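Local coordinates for mandelate racemase / muconate lactonizing enzyme, C-terminal domain protein (Pseudovibrio sp. JE062, PDB 4JHM), which belongs to the enolase superfamily, joining an N-terminal capping domain to a C-terminal TIM-barrel domain, at residues N29-L34 with Y57-F62; K174-V179 with M207-W212; T232-V237 with L261-W266; Y303-A308 with L356-D361. All coordinates share one frame; numbering follows the deposited sequence.

The four contacts follow one another along the chain, each closing before the next opens. Contact 1 lies at the open end of the hairpin of strands 34-44 and 50-58, in the N-terminal sheet. Contacts 2 and 3 belong to the outer layer of the barrel; their centres are about 20 Å apart, and they touch where Met207 and Ala210 pack on Leu236 and Met207 also on Arg235. Contact 4 lies across the chain's centre from both, about 36 Å from contact 2 and about 34 Å from contact 3, centre to centre. Its Leu305 and Met360 reach strand 50-58, the strand contact 1 uses, so contact 4 ties barrel to sheet.

Contact 1 of 4, residues N29-L34 with Y57-F62; sequences NQEPLL and YTENFF
Leu34 and Phe62 both turn CG to the side of the backbone N, anti to the carbonyl carbon (chi1 -84° and -64°), and their side chains meet almost perpendicularly with Leu34 CB 3.9 Å from Phe62 CE1. The pair lies at the open end of the beta hairpin formed by strands 34-44 and 50-58, in the antiparallel sheet of the N-terminal domain. Leu34 and Thr58 form a hydrogen-bonded antiparallel pair. Leu34 N donates to Thr58 O at 2.8 Å, nearly straight at 161° at the hydrogen, and Thr58 N returns the bond to Leu34 O at 3.2 Å. A CA-H...O contact from Tyr57 CA gives Leu34 O a further neighbour at 3.6 Å.

One residue earlier, Leu33 runs alongside Tyr57 in the same sense, and Leu33 CD1 approaches Tyr57 CB to 4.1 Å. Glu59 starts away from the 29-34 segment, but its extended chain carries the carboxylate back across to Glu31, where Glu59 OE2 sits 3.4 Å from Glu31 CB. This is a contact with the aliphatic part of Glu31, whose bent chain leads its own carboxylate elsewhere. Glu59 OE1 forms a salt bridge with Arg95 of a second subunit, and Phe61 makes a cation-pi contact with Arg71 of that subunit, so the turn after the strand is also part of a subunit interface. Beyond Thr58, whose OG1 donates in the carbonyl plane to Phe61 O, the chain curls round the end of Leu34 and sets Asn60 O 3.6 Å from Leu34 CD2.

Contact 2 of 4, residues K174-V179 with M207-W212; sequences KDVALV and MKMAKW
Selenomethionine Met209 reaches across from helix 203-215 and puts its end among the side chains of helix 172-186. Met209 CE lies 3.8 Å from Val176 CG2, where the two side chains pass alongside one another, running in opposite senses, and Met209 SE stands 4.1 Å from Val179 CG2. Asp175 CB borders the same selenomethionine methyl group more loosely, at 4.4 Å from Met209 CE. One turn further on, Val179 and Trp212 approach from opposite directions, with the CG1 branch of Val179 over one face of the indole; the model draws them too close for the spacing to be meaningful, and the exact placement of CG1 is doubtful.

The reach of Met209 comes from its torsions. CG stands anti to the backbone N (chi1 172°), and the chain then bends at chi2 and chi3 to bring CE round toward Val176. The two short helical segments run nearly parallel, 7° apart, and such a reach spans the 11.9 Å that separates their axes at closest approach. No hydrogen bond joins the segments; the contact is mainly between side chains. Asp175 sends its carboxylate to another partner, OD2 bonding to Tyr201 OH, and Tyr201 also packs on Met209.

The two helices are successive outer helices of the TIM barrel, joined through strand 192-196. Leu195 of that strand touches both Val179 and Met209, while Trp218 meets Val179 and stands edge-to-face with Trp212.

Contact 3 of 4, residues T232-V237 with L261-W266; sequences TYQRLV and LSTGMW
A helix packs here against the capped end of its successor: Tyr233, Gln234 and Val237, one side of helix 230-239, meet the turn 263-266 that closes helix 254-262 in the outer layer of the barrel. The turn is a Schellman motif with Gly264 at C-prime in positive phi; Gly264 N bonds to Leu261 O and Met265 N to Ala260 O.

Gln234 makes the hydrogen bond across the contact. Its extended chain carries NE2 to Thr263 O at 2.8 Å, with 170° at the hydrogen; the acceptor lies in the amide plane, while the donor stands 22° from the plane of the carbonyl. The methylene part of Gln234 meets selenomethionine Met265, CG to CG at 4.1 Å. The indole of Trp266 turns an edge toward the face of Tyr233 in an offset edge-to-face pair, planes 74° apart and centroids of the phenol and five-membered rings separated by 5.6 Å. Met265 O abuts carbon of two side chains, 3.4 Å from Tyr233 CD1 and 3.5 Å from Val237 CG2.

Ile244 of strand 243-245 touches Tyr233 and Val237 from the barrel side. Lys231 NZ of a fourth subunit bonds to Ser262 O, so two N-H donors, this ammonium and the Gln234 amide, address adjacent carbonyls, consistent with the partly negative C-terminal end of a helix.

Contact 4 of 4, residues Y303-A308 with L356-D361; sequences YTLTQA and LGVEMD
Thr304, the first residue of helix 304-316, sets OG1 3.8 Å from CE of selenomethionine Met360, each side chain reaching past the other from its own segment. The same hydroxyl has a weak hydrogen bond with Ser336 OG. Met360 bends at chi2 and chi3, and its SE lies 4.3 Å from Leu305 CD1.

Leu305 leaves the helix at a slant to the 356-361 segment, but its end turns in to it. CD2 is the busier branch: it lies 3.7 Å from Leu356 CD1, where the two leucines meet nearly perpendicular, and 4.0 Å from Val358 CG1. Leu305 therefore meets all three apolar side chains of the facing segment, CD1 turned to the selenium and CD2 to the leucine and valine. It also touches Leu51 and Ala53 of strand 50-58, and Met360 packs on Leu51. Here the helix belongs to the TIM barrel and the strand to the N-terminal sheet, as in the two-domain enolase superfamily; the 356-361 segment leads to helix 362-368, after which strand 369-376 joins that sheet.

One turn on, Ala308 N donates a hydrogen bond to Thr304 O, and Ala308 CB faces the loop. Val358 comes to meet it with CG2, at 3.5 Å. Because Val358 holds CG1 anti to the backbone N (chi1 177°), CG1 lies against Leu305 and CG2 mainly against Ala308. Leu356 O also approaches Ala308 CB, at 3.9 Å, while accepting a hydrogen bond from His312 NE2 further along the helix; Leu356 N bonds to Asp113 OD1.

Contact 1 of 4, residues N29-L34 with Y57-F62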
# COMPACT_ATOMS: atom_id res chain seq x y z
N ASN A 29 38.14 -18.52 -6.89
CA ASN A 29 38.97 -19.16 -5.87
C ASN A 29 38.19 -20.02 -4.87
O ASN A 29 38.71 -20.38 -3.81
CB ASN A 29 39.82 -18.12 -5.14
CG ASN A 29 40.88 -17.50 -6.03
OD1 ASN A 29 40.70 -16.41 -6.58
ND2 ASN A 29 41.99 -18.21 -6.21
N GLN A 30 36.94 -20.35 -5.22
CA GLN A 30 36.22 -21.41 -4.52
C GLN A 30 36.64 -22.71 -5.16
O GLN A 30 36.80 -22.78 -6.38
CB GLN A 30 34.70 -21.23 -4.62
CG GLN A 30 34.08 -20.45 -3.47
CD GLN A 30 34.07 -18.95 -3.69
OE1 GLN A 30 33.19 -18.24 -3.19
NE2 GLN A 30 35.03 -18.46 -4.46
N GLU A 31 36.83 -23.74 -4.35
CA GLU A 31 37.41 -25.00 -4.81
C GLU A 31 36.72 -25.53 -6.07
O GLU A 31 35.53 -25.27 -6.29
CB GLU A 31 37.36 -26.06 -3.70
CG GLU A 31 37.99 -25.60 -2.40
CD GLU A 31 39.35 -24.96 -2.62
OE1 GLU A 31 40.21 -25.60 -3.26
OE2 GLU A 31 39.55 -23.82 -2.15
N PRO A 32 37.46 -26.27 -6.91
CA PRO A 32 36.92 -26.78 -8.18
C PRO A 32 35.80 -27.79 -7.98
O PRO A 32 35.96 -28.75 -7.23
CB PRO A 32 38.13 -27.46 -8.83
CG PRO A 32 39.04 -27.80 -7.69
CD PRO A 32 38.85 -26.70 -6.69
N LEU A 33 34.66 -27.57 -8.64
CA LEU A 33 33.50 -28.44 -8.46
C LEU A 33 33.63 -29.72 -9.26
O LEU A 33 33.95 -29.70 -10.45
CB LEU A 33 32.22 -27.72 -8.88
CG LEU A 33 31.84 -26.46 -8.09
CD1 LEU A 33 30.64 -25.80 -8.74
CD2 LEU A 33 31.57 -26.78 -6.63
N LEU A 34 33.37 -30.84 -8.59
CA LEU A 34 33.29 -32.15 -9.24
C LEU A 34 31.85 -32.43 -9.62
O LEU A 34 30.97 -32.48 -8.76
CB LEU A 34 33.80 -33.24 -8.30
CG LEU A 34 35.31 -33.51 -8.24
CD1 LEU A 34 36.12 -32.22 -8.23
CD2 LEU A 34 35.64 -34.35 -7.02
N TYR A 57 26.83 -30.96 -7.86
CA TYR A 57 28.16 -30.38 -7.96
C TYR A 57 28.74 -30.22 -6.56
O TYR A 57 28.28 -29.38 -5.78
CB TYR A 57 28.14 -29.05 -8.72
CG TYR A 57 26.83 -28.31 -8.60
CD1 TYR A 57 25.79 -28.56 -9.48
CD2 TYR A 57 26.63 -27.37 -7.60
CE1 TYR A 57 24.59 -27.89 -9.37
CE2 TYR A 57 25.43 -26.70 -7.47
CZ TYR A 57 24.41 -26.96 -8.36
OH TYR A 57 23.21 -26.29 -8.24
N THR A 58 29.74 -31.03 -6.24
CA THR A 58 30.32 -31.08 -4.90
C THR A 58 31.82 -30.85 -4.94
O THR A 58 32.41 -30.78 -6.01
CB THR A 58 30.05 -32.45 -4.26
OG1 THR A 58 30.53 -33.48 -5.14
CG2 THR A 58 28.56 -32.63 -4.02
N GLU A 59 32.43 -30.73 -3.77
CA GLU A 59 33.88 -30.62 -3.67
C GLU A 59 34.49 -31.92 -3.13
O GLU A 59 33.77 -32.80 -2.65
CB GLU A 59 34.26 -29.46 -2.76
CG GLU A 59 33.85 -28.10 -3.30
CD GLU A 59 34.12 -26.98 -2.31
OE1 GLU A 59 34.35 -27.29 -1.13
OE2 GLU A 59 34.11 -25.80 -2.72
N ASN A 60 35.81 -32.04 -3.23
CA ASN A 60 36.54 -33.18 -2.69
C ASN A 60 36.16 -34.52 -3.34
O ASN A 60 37.02 -35.22 -3.86
CB ASN A 60 36.34 -33.27 -1.18
CG ASN A 60 36.58 -31.94 -0.49
OD1 ASN A 60 37.56 -31.26 -0.76
ND2 ASN A 60 35.68 -31.57 0.40
N PHE A 61 34.88 -34.88 -3.30
CA PHE A 61 34.44 -36.15 -3.85
C PHE A 61 33.20 -35.98 -4.72
O PHE A 61 32.48 -35.01 -4.58
CB PHE A 61 34.12 -37.15 -2.73
CG PHE A 61 35.20 -37.28 -1.70
CD1 PHE A 61 36.34 -38.02 -1.96
CD2 PHE A 61 35.07 -36.69 -0.45
CE1 PHE A 61 37.34 -38.14 -1.01
CE2 PHE A 61 36.06 -36.81 0.51
CZ PHE A 61 37.20 -37.53 0.23
N PHE A 62 32.97 -36.94 -5.61
CA PHE A 62 31.70 -37.03 -6.32
C PHE A 62 30.60 -37.30 -5.30
O PHE A 62 30.86 -37.79 -4.20
CB PHE A 62 31.73 -38.12 -7.38
CG PHE A 62 32.72 -37.85 -8.48
CD1 PHE A 62 32.54 -36.77 -9.34
CD2 PHE A 62 33.83 -38.67 -8.66
CE1 PHE A 62 33.45 -36.51 -10.35
CE2 PHE A 62 34.74 -38.43 -9.67
CZ PHE A 62 34.55 -37.34 -10.52

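Contact 2 of 4, residues K174-V179 with M207-W212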
# COMPACT_ATOMS: atom_id res chain seq x y z
N LYS A 174 36.98 -7.37 -10.71
CA LYS A 174 37.49 -8.19 -11.81
C LYS A 174 36.45 -8.34 -12.92
O LYS A 174 36.77 -8.29 -14.11
CB LYS A 174 37.94 -9.56 -11.30
CG LYS A 174 39.11 -9.49 -10.33
CD LYS A 174 39.36 -10.82 -9.63
CE LYS A 174 40.02 -11.82 -10.56
NZ LYS A 174 40.27 -13.12 -9.88
N ASP A 175 35.19 -8.50 -12.53
CA ASP A 175 34.10 -8.60 -13.49
C ASP A 175 33.96 -7.34 -14.34
O ASP A 175 33.52 -7.41 -15.49
CB ASP A 175 32.78 -8.88 -12.77
CG ASP A 175 32.74 -10.26 -12.15
OD1 ASP A 175 33.66 -11.06 -12.40
OD2 ASP A 175 31.79 -10.54 -11.40
N VAL A 176 34.33 -6.20 -13.78
CA VAL A 176 34.23 -4.94 -14.52
C VAL A 176 35.31 -4.85 -15.59
O VAL A 176 35.08 -4.32 -16.67
CB VAL A 176 34.32 -3.72 -13.57
CG1 VAL A 176 34.68 -2.46 -14.36
CG2 VAL A 176 33.01 -3.52 -12.83
N ALA A 177 36.50 -5.36 -15.28
CA ALA A 177 37.59 -5.38 -16.25
C ALA A 177 37.24 -6.33 -17.39
O ALA A 177 37.60 -6.09 -18.54
CB ALA A 177 38.89 -5.80 -15.58
N LEU A 178 36.54 -7.40 -17.05
CA LEU A 178 36.08 -8.36 -18.05
C LEU A 178 34.99 -7.73 -18.89
O LEU A 178 35.14 -7.51 -20.09
CB LEU A 178 35.54 -9.60 -17.35
CG LEU A 178 34.72 -10.55 -18.23
CD1 LEU A 178 35.63 -11.32 -19.17
CD2 LEU A 178 33.92 -11.51 -17.36
N VAL A 179 33.87 -7.42 -18.24
CA VAL A 179 32.69 -6.90 -18.91
C VAL A 179 32.99 -5.76 -19.89
O VAL A 179 32.44 -5.73 -20.98
CB VAL A 179 31.65 -6.46 -17.86
CG1 VAL A 179 30.84 -5.28 -18.37
CG2 VAL A 179 30.74 -7.63 -17.51
N MSE A 207 23.58 -2.85 -8.45
CA MSE A 207 22.97 -1.70 -9.11
C MSE A 207 23.93 -1.04 -10.06
O MSE A 207 23.55 -0.58 -11.12
CB MSE A 207 22.48 -0.69 -8.08
CG MSE A 207 21.81 0.50 -8.77
SE MSE A 207 20.14 -0.02 -9.66
CE MSE A 207 19.00 -0.07 -8.06
N LYS A 208 25.20 -1.00 -9.69
CA LYS A 208 26.19 -0.35 -10.53
C LYS A 208 26.35 -1.10 -11.86
O LYS A 208 26.38 -0.50 -12.93
CB LYS A 208 27.53 -0.28 -9.80
CG LYS A 208 28.33 0.98 -10.10
CD LYS A 208 28.15 2.03 -9.02
CE LYS A 208 29.01 1.73 -7.80
NZ LYS A 208 29.16 2.92 -6.92
N MSE A 209 26.43 -2.43 -11.77
CA MSE A 209 26.63 -3.27 -12.95
C MSE A 209 25.42 -3.25 -13.84
O MSE A 209 25.54 -3.26 -15.06
CB MSE A 209 26.89 -4.71 -12.51
CG MSE A 209 26.92 -5.69 -13.68
SE MSE A 209 28.57 -5.52 -14.76
CE MSE A 209 29.92 -5.65 -13.34
N ALA A 210 24.24 -3.21 -13.22
CA ALA A 210 22.98 -3.26 -13.96
C ALA A 210 22.81 -2.00 -14.80
O ALA A 210 22.48 -2.08 -15.99
CB ALA A 210 21.81 -3.42 -13.00
N LYS A 211 23.04 -0.85 -14.18
CA LYS A 211 23.00 0.43 -14.88
C LYS A 211 23.97 0.42 -16.05
O LYS A 211 23.67 0.93 -17.13
CB LYS A 211 23.35 1.58 -13.93
CG LYS A 211 22.24 1.94 -12.96
CD LYS A 211 22.41 3.37 -12.46
CE LYS A 211 21.49 3.69 -11.28
NZ LYS A 211 20.04 3.57 -11.61
N TRP A 212 25.15 -0.16 -15.85
CA TRP A 212 26.12 -0.26 -16.92
C TRP A 212 25.65 -1.22 -18.01
O TRP A 212 25.75 -0.91 -19.20
CB TRP A 212 27.47 -0.71 -16.37
CG TRP A 212 28.54 -0.79 -17.41
CD1 TRP A 212 29.50 0.15 -17.68
CD2 TRP A 212 28.75 -1.86 -18.35
NE1 TRP A 212 30.30 -0.28 -18.71
CE2 TRP A 212 29.86 -1.50 -19.14
CE3 TRP A 212 28.11 -3.08 -18.58
CZ2 TRP A 212 30.34 -2.32 -20.15
CZ3 TRP A 212 28.59 -3.89 -19.59
CH2 TRP A 212 29.69 -3.51 -20.36

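Contact 3 of 4, residues T232-V237 with L261-W266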
# COMPACT_ATOMS: atom_id res chain seq x y z
N THR A 232 16.10 -5.92 -2.57
CA THR A 232 17.15 -5.52 -3.51
C THR A 232 16.76 -5.85 -4.94
O THR A 232 16.89 -5.02 -5.84
CB THR A 232 18.49 -6.20 -3.18
OG1 THR A 232 18.97 -5.72 -1.92
CG2 THR A 232 19.52 -5.88 -4.24
N TYR A 233 16.28 -7.08 -5.14
CA TYR A 233 15.76 -7.49 -6.44
C TYR A 233 14.66 -6.52 -6.90
O TYR A 233 14.65 -6.07 -8.05
CB TYR A 233 15.20 -8.90 -6.36
CG TYR A 233 16.17 -9.99 -6.77
CD1 TYR A 233 16.30 -10.37 -8.10
CD2 TYR A 233 16.93 -10.67 -5.82
CE1 TYR A 233 17.17 -11.37 -8.48
CE2 TYR A 233 17.81 -11.68 -6.20
CZ TYR A 233 17.92 -12.02 -7.53
OH TYR A 233 18.78 -13.02 -7.94
N GLN A 234 13.73 -6.19 -6.00
CA GLN A 234 12.66 -5.25 -6.31
C GLN A 234 13.21 -3.93 -6.82
O GLN A 234 12.65 -3.33 -7.75
CB GLN A 234 11.79 -5.01 -5.08
CG GLN A 234 10.87 -6.17 -4.74
CD GLN A 234 9.97 -5.88 -3.55
OE1 GLN A 234 10.44 -5.48 -2.50
NE2 GLN A 234 8.67 -6.09 -3.72
N ARG A 235 14.31 -3.48 -6.22
CA ARG A 235 14.88 -2.17 -6.53
C ARG A 235 15.67 -2.21 -7.85
O ARG A 235 15.63 -1.25 -8.63
CB ARG A 235 15.75 -1.71 -5.36
CG ARG A 235 16.83 -0.70 -5.70
CD ARG A 235 17.66 -0.36 -4.47
NE ARG A 235 17.30 0.95 -3.92
CZ ARG A 235 18.07 2.03 -4.02
NH1 ARG A 235 17.67 3.17 -3.50
NH2 ARG A 235 19.24 1.96 -4.64
N LEU A 236 16.35 -3.31 -8.13
CA LEU A 236 16.99 -3.50 -9.44
C LEU A 236 15.97 -3.48 -10.58
O LEU A 236 16.16 -2.79 -11.58
CB LEU A 236 17.76 -4.82 -9.48
CG LEU A 236 19.10 -4.81 -8.75
CD1 LEU A 236 19.70 -6.21 -8.74
CD2 LEU A 236 20.04 -3.81 -9.39
N VAL A 237 14.89 -4.24 -10.42
CA VAL A 237 13.83 -4.30 -11.42
C VAL A 237 13.05 -2.99 -11.52
O VAL A 237 12.52 -2.65 -12.58
CB VAL A 237 12.84 -5.45 -11.12
CG1 VAL A 237 11.59 -5.34 -11.98
CG2 VAL A 237 13.51 -6.80 -11.33
N LEU A 261 6.88 -12.78 -8.80
CA LEU A 261 6.32 -12.04 -9.92
C LEU A 261 5.30 -11.02 -9.42
O LEU A 261 5.29 -9.87 -9.86
CB LEU A 261 5.70 -13.00 -10.93
CG LEU A 261 6.69 -13.97 -11.59
CD1 LEU A 261 5.98 -14.92 -12.53
CD2 LEU A 261 7.76 -13.19 -12.33
N SER A 262 4.46 -11.44 -8.47
CA SER A 262 3.42 -10.57 -7.91
C SER A 262 3.96 -9.32 -7.23
O SER A 262 3.28 -8.30 -7.17
CB SER A 262 2.56 -11.34 -6.91
OG SER A 262 1.62 -12.16 -7.57
N THR A 263 5.18 -9.39 -6.71
CA THR A 263 5.76 -8.27 -5.98
C THR A 263 6.90 -7.59 -6.74
O THR A 263 7.58 -6.72 -6.20
CB THR A 263 6.27 -8.73 -4.59
OG1 THR A 263 7.23 -9.79 -4.75
CG2 THR A 263 5.12 -9.23 -3.75
N GLY A 264 7.09 -7.98 -8.00
CA GLY A 264 8.06 -7.32 -8.87
C GLY A 264 9.52 -7.60 -8.53
O GLY A 264 10.38 -6.74 -8.68
N MSE A 265 9.80 -8.83 -8.09
CA MSE A 265 11.17 -9.24 -7.80
C MSE A 265 11.94 -9.60 -9.03
O MSE A 265 13.16 -9.43 -9.08
CB MSE A 265 11.14 -10.48 -6.92
CG MSE A 265 10.50 -10.18 -5.58
SE MSE A 265 10.83 -11.68 -4.37
CE MSE A 265 9.52 -11.16 -3.00
N TRP A 266 11.24 -10.12 -10.04
CA TRP A 266 11.88 -10.67 -11.23
C TRP A 266 11.35 -10.08 -12.53
O TRP A 266 10.18 -9.71 -12.63
CB TRP A 266 11.65 -12.17 -11.30
CG TRP A 266 12.12 -12.95 -10.12
CD1 TRP A 266 13.09 -12.61 -9.23
CD2 TRP A 266 11.66 -14.25 -9.73
NE1 TRP A 266 13.26 -13.60 -8.30
CE2 TRP A 266 12.39 -14.62 -8.58
CE3 TRP A 266 10.70 -15.13 -10.23
CZ2 TRP A 266 12.18 -15.83 -7.94
CZ3 TRP A 266 10.50 -16.33 -9.58
CH2 TRP A 266 11.24 -16.67 -8.45

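Contact 4 of 4, residues Y303-A308 with L356-D361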
# COMPACT_ATOMS: atom_id res chain seq x y z
N TYR A 303 23.76 -32.27 -17.95
CA TYR A 303 23.91 -33.42 -18.84
C TYR A 303 22.70 -33.55 -19.74
O TYR A 303 21.64 -33.02 -19.43
CB TYR A 303 24.07 -34.70 -18.02
CG TYR A 303 25.35 -34.72 -17.22
CD1 TYR A 303 26.53 -35.19 -17.78
CD2 TYR A 303 25.39 -34.26 -15.92
CE1 TYR A 303 27.71 -35.21 -17.06
CE2 TYR A 303 26.56 -34.27 -15.19
CZ TYR A 303 27.72 -34.75 -15.76
OH TYR A 303 28.88 -34.77 -15.04
N THR A 304 22.86 -34.25 -20.86
CA THR A 304 21.85 -34.25 -21.92
C THR A 304 20.43 -34.51 -21.41
O THR A 304 19.47 -33.91 -21.90
CB THR A 304 22.19 -35.24 -23.05
OG1 THR A 304 22.95 -36.33 -22.51
CG2 THR A 304 23.00 -34.55 -24.14
N LEU A 305 20.30 -35.40 -20.43
CA LEU A 305 19.00 -35.65 -19.81
C LEU A 305 18.46 -34.39 -19.15
O LEU A 305 17.29 -34.03 -19.33
CB LEU A 305 19.09 -36.78 -18.79
CG LEU A 305 18.74 -38.16 -19.35
CD1 LEU A 305 19.08 -39.25 -18.35
CD2 LEU A 305 17.26 -38.21 -19.72
N THR A 306 19.30 -33.72 -18.37
CA THR A 306 18.93 -32.43 -17.78
C THR A 306 18.61 -31.44 -18.90
O THR A 306 17.66 -30.67 -18.80
CB THR A 306 20.06 -31.85 -16.91
OG1 THR A 306 20.12 -32.56 -15.66
CG2 THR A 306 19.81 -30.38 -16.65
N GLN A 307 19.41 -31.46 -19.96
CA GLN A 307 19.22 -30.56 -21.08
C GLN A 307 17.87 -30.80 -21.75
O GLN A 307 17.13 -29.87 -22.01
CB GLN A 307 20.34 -30.73 -22.10
CG GLN A 307 21.72 -30.38 -21.59
CD GLN A 307 22.81 -30.62 -22.61
OE1 GLN A 307 22.63 -30.37 -23.80
NE2 GLN A 307 23.96 -31.11 -22.15
N ALA A 308 17.57 -32.07 -22.01
CA ALA A 308 16.37 -32.43 -22.77
C ALA A 308 15.08 -32.13 -22.01
O ALA A 308 14.13 -31.58 -22.57
CB ALA A 308 16.42 -33.91 -23.16
N LEU A 356 11.63 -38.04 -23.89
CA LEU A 356 12.69 -37.04 -23.88
C LEU A 356 13.52 -37.16 -25.15
O LEU A 356 14.31 -36.27 -25.48
CB LEU A 356 13.57 -37.19 -22.65
CG LEU A 356 12.84 -37.03 -21.32
CD1 LEU A 356 13.81 -37.07 -20.14
CD2 LEU A 356 12.04 -35.74 -21.31
N GLY A 357 13.33 -38.26 -25.87
CA GLY A 357 14.12 -38.54 -27.06
C GLY A 357 15.58 -38.70 -26.71
O GLY A 357 16.46 -38.38 -27.51
N VAL A 358 15.85 -39.19 -25.50
CA VAL A 358 17.22 -39.40 -25.05
C VAL A 358 17.52 -40.89 -24.94
O VAL A 358 16.86 -41.62 -24.20
CB VAL A 358 17.48 -38.74 -23.69
CG1 VAL A 358 18.89 -39.06 -23.22
CG2 VAL A 358 17.28 -37.24 -23.77
N GLU A 359 18.52 -41.32 -25.69
CA GLU A 359 18.97 -42.70 -25.66
C GLU A 359 20.33 -42.73 -24.96
O GLU A 359 21.20 -41.91 -25.24
CB GLU A 359 19.07 -43.25 -27.09
CG GLU A 359 18.90 -44.75 -27.20
CD GLU A 359 18.48 -45.19 -28.59
OE1 GLU A 359 18.17 -44.32 -29.43
OE2 GLU A 359 18.47 -46.41 -28.85
N MSE A 360 20.50 -43.68 -24.04
CA MSE A 360 21.73 -43.76 -23.27
C MSE A 360 22.46 -45.03 -23.57
O MSE A 360 21.83 -46.05 -23.84
CB MSE A 360 21.41 -43.74 -21.78
CG MSE A 360 20.74 -42.44 -21.35
SE MSE A 360 22.10 -41.14 -20.77
CE MSE A 360 22.06 -39.98 -22.35
N ASP A 361 23.78 -44.95 -23.54
CA ASP A 361 24.63 -46.14 -23.61
C ASP A 361 24.75 -46.68 -22.19
O ASP A 361 25.37 -46.05 -21.33
CB ASP A 361 26.01 -45.77 -24.17
CG ASP A 361 26.97 -46.95 -24.18
OD1 ASP A 361 26.78 -47.89 -23.39
OD2 ASP A 361 27.92 -46.92 -24.99